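PDB 3THA: tryptophan synthase alpha chain from Campylobacter jejuni, which probably cleaves indoleglycerol phosphate to indole and glyceraldehyde 3-phosphate as the alpha subunit of the complex that completes tryptophan biosynthesis. Local coordinates for residues V17-L22 with I44-V49. Sequence-based numbering, arbitrary orientation.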
loop_
_atom_site.group_PDB
_atom_site.type_symbol
_atom_site.label_atom_id
_atom_site.label_comp_id
_atom_site.label_asym_id
_atom_site.label_seq_id
_atom_site.Cartn_x
_atom_site.Cartn_y
_atom_site.Cartn_z
ATOM N N VAL B 17 -17.328 4.679 -10.014
ATOM C CA VAL B 17 -16.034 4.058 -10.260
ATOM C C VAL B 17 -15.814 3.072 -9.149
ATOM O O VAL B 17 -16.103 3.365 -8.006
ATOM C CB VAL B 17 -14.859 5.085 -10.236
ATOM C CG1 VAL B 17 -13.535 4.391 -10.614
ATOM C CG2 VAL B 17 -15.150 6.227 -11.183
ATOM N N ALA B 18 -15.292 1.906 -9.479
ATOM C CA ALA B 18 -15.080 0.913 -8.482
ATOM C C ALA B 18 -13.766 0.215 -8.697
ATOM O O ALA B 18 -13.247 0.112 -9.820
ATOM C CB ALA B 18 -16.252 -0.118 -8.491
ATOM N N TYR B 19 -13.256 -0.326 -7.618
ATOM C CA TYR B 19 -12.045 -1.084 -7.691
ATOM C C TYR B 19 -12.338 -2.495 -7.198
ATOM O O TYR B 19 -13.129 -2.679 -6.250
ATOM C CB TYR B 19 -10.989 -0.348 -6.828
ATOM C CG TYR B 19 -9.765 -1.142 -6.479
ATOM C CD1 TYR B 19 -8.593 -0.973 -7.193
ATOM C CD2 TYR B 19 -9.759 -2.013 -5.388
ATOM C CE1 TYR B 19 -7.454 -1.707 -6.899
ATOM C CE2 TYR B 19 -8.618 -2.740 -5.071
ATOM C CZ TYR B 19 -7.466 -2.586 -5.842
ATOM O OH TYR B 19 -6.308 -3.290 -5.555
ATOM N N THR B 20 -11.710 -3.485 -7.830
ATOM C CA THR B 20 -11.724 -4.871 -7.350
ATOM C C THR B 20 -10.339 -5.471 -7.555
ATOM O O THR B 20 -9.545 -5.005 -8.385
ATOM C CB THR B 20 -12.787 -5.807 -8.087
ATOM O OG1 THR B 20 -12.879 -7.087 -7.430
ATOM C CG2 THR B 20 -12.408 -6.075 -9.540
ATOM N N VAL B 21 -10.070 -6.524 -6.803
ATOM C CA VAL B 21 -8.853 -7.285 -6.962
ATOM C C VAL B 21 -9.178 -8.519 -7.821
ATOM O O VAL B 21 -9.963 -9.369 -7.429
ATOM C CB VAL B 21 -8.295 -7.743 -5.586
ATOM C CG1 VAL B 21 -6.844 -8.239 -5.745
ATOM C CG2 VAL B 21 -8.335 -6.609 -4.584
ATOM N N LEU B 22 -8.564 -8.603 -8.985
ATOM C CA LEU B 22 -8.737 -9.728 -9.872
ATOM C C LEU B 22 -8.212 -10.967 -9.194
ATOM O O LEU B 22 -7.146 -10.940 -8.606
ATOM C CB LEU B 22 -7.988 -9.451 -11.156
ATOM C CG LEU B 22 -8.750 -8.423 -12.002
ATOM C CD1 LEU B 22 -8.064 -8.238 -13.319
ATOM C CD2 LEU B 22 -10.196 -8.884 -12.268
ATOM N N ILE B 44 -16.899 2.846 -14.690
ATOM C CA ILE B 44 -15.481 2.632 -14.889
ATOM C C ILE B 44 -15.009 1.686 -13.812
ATOM O O ILE B 44 -15.184 1.977 -12.645
ATOM C CB ILE B 44 -14.721 3.955 -14.732
ATOM C CG1 ILE B 44 -15.325 4.975 -15.660
ATOM C CG2 ILE B 44 -13.184 3.778 -14.939
ATOM C CD1 ILE B 44 -15.066 6.365 -15.257
ATOM N N LEU B 45 -14.387 0.579 -14.203
ATOM C CA LEU B 45 -13.819 -0.328 -13.240
ATOM C C LEU B 45 -12.320 -0.242 -13.164
ATOM O O LEU B 45 -11.630 -0.288 -14.222
ATOM C CB LEU B 45 -14.199 -1.756 -13.589
ATOM C CG LEU B 45 -13.802 -2.792 -12.552
ATOM C CD1 LEU B 45 -14.642 -2.578 -11.294
ATOM C CD2 LEU B 45 -13.982 -4.227 -13.133
ATOM N N GLU B 46 -11.797 -0.165 -11.938
ATOM C CA GLU B 46 -10.353 -0.267 -11.734
ATOM C C GLU B 46 -9.959 -1.698 -11.366
ATOM O O GLU B 46 -10.558 -2.317 -10.504
ATOM C CB GLU B 46 -9.878 0.708 -10.652
ATOM C CG GLU B 46 -10.340 2.165 -10.880
ATOM C CD GLU B 46 -10.000 3.102 -9.714
ATOM O OE1 GLU B 46 -9.669 2.597 -8.634
ATOM O OE2 GLU B 46 -10.105 4.343 -9.871
ATOM N N LEU B 47 -8.934 -2.213 -12.015
ATOM C CA LEU B 47 -8.613 -3.607 -11.871
ATOM C C LEU B 47 -7.283 -3.705 -11.139
ATOM O O LEU B 47 -6.226 -3.452 -11.735
ATOM C CB LEU B 47 -8.502 -4.274 -13.248
ATOM C CG LEU B 47 -9.633 -4.201 -14.280
ATOM C CD1 LEU B 47 -9.200 -4.924 -15.554
ATOM C CD2 LEU B 47 -10.849 -4.852 -13.723
ATOM N N GLY B 48 -7.346 -4.042 -9.847
ATOM C CA GLY B 48 -6.152 -4.270 -9.087
ATOM C C GLY B 48 -5.584 -5.614 -9.457
ATOM O O GLY B 48 -6.308 -6.624 -9.444
ATOM N N VAL B 49 -4.305 -5.676 -9.808
ATOM C CA VAL B 49 -3.728 -7.000 -9.894
ATOM C C VAL B 49 -2.931 -7.238 -8.616
ATOM O O VAL B 49 -2.994 -6.399 -7.675
ATOM C CB VAL B 49 -2.948 -7.262 -11.175
ATOM C CG1 VAL B 49 -2.631 -8.754 -11.299
ATOM C CG2 VAL B 49 -3.770 -6.819 -12.413
#
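Strands 17-21 and 44-48 run side by side in parallel, their axes 24° apart, and five backbone hydrogen bonds join Ala18, Thr20 and Leu22 to Ile44, Glu46 and Gly48. Glu46 is gripped through both backbone groups: its N donates to Ala18 O at 2.6 Å, nearly straight, and its O accepts from Thr20 N at 3.1 Å. The ladder runs one residue past the first strand, where Leu22 N reaches Gly48 O. Side chains alternate between the two faces of this sheet. On the face of Val17, Tyr19 and Glu46, the Glu46 carboxylate lies between Val17 and Tyr19, touching carbon on both. With CG anti to the carbonyl carbon (chi1 -52°) and the chain extended beyond, the carboxylate is carried over the first strand, OE2 lying 3.5 Å from Val17 CG1 and OE1 3.7 Å from Tyr19 CB. The Tyr19 ring stands almost perpendicular to the carboxylate, their planes 83° apart. Further along, the far part of that ring, CE1, CZ and OH, comes down beside Gly48, with CE1 3.6 Å from Gly48 CA; the missing side chain is what lets the phenol come so near. On the other face, where Ala18 and Leu45 lie, the contacts are mostly aliphatic. Leu45 lays CD1 beside Ala18, 3.4 Å from its carbonyl O, and just beyond the end of the first strand, Leu22 CD1 meets Leu47 CB at 4.0 Å. Leu45 and Leu22 also pack on Leu34 of helix 27-35, which completes the beta-alpha-beta crossover between these adjacent strands of the TIM barrel. Glu46 and Tyr19 share a further neighbour in Met94, on strand 90-94. Glu46 is a predicted proton acceptor, and the contact illustrates how a barrel strand can present such a group: backbone bonds to Ala18 and Thr20 hold it in register with the neighbouring strand, while carbon atoms of Val17 and Tyr19 flank the carboxylate.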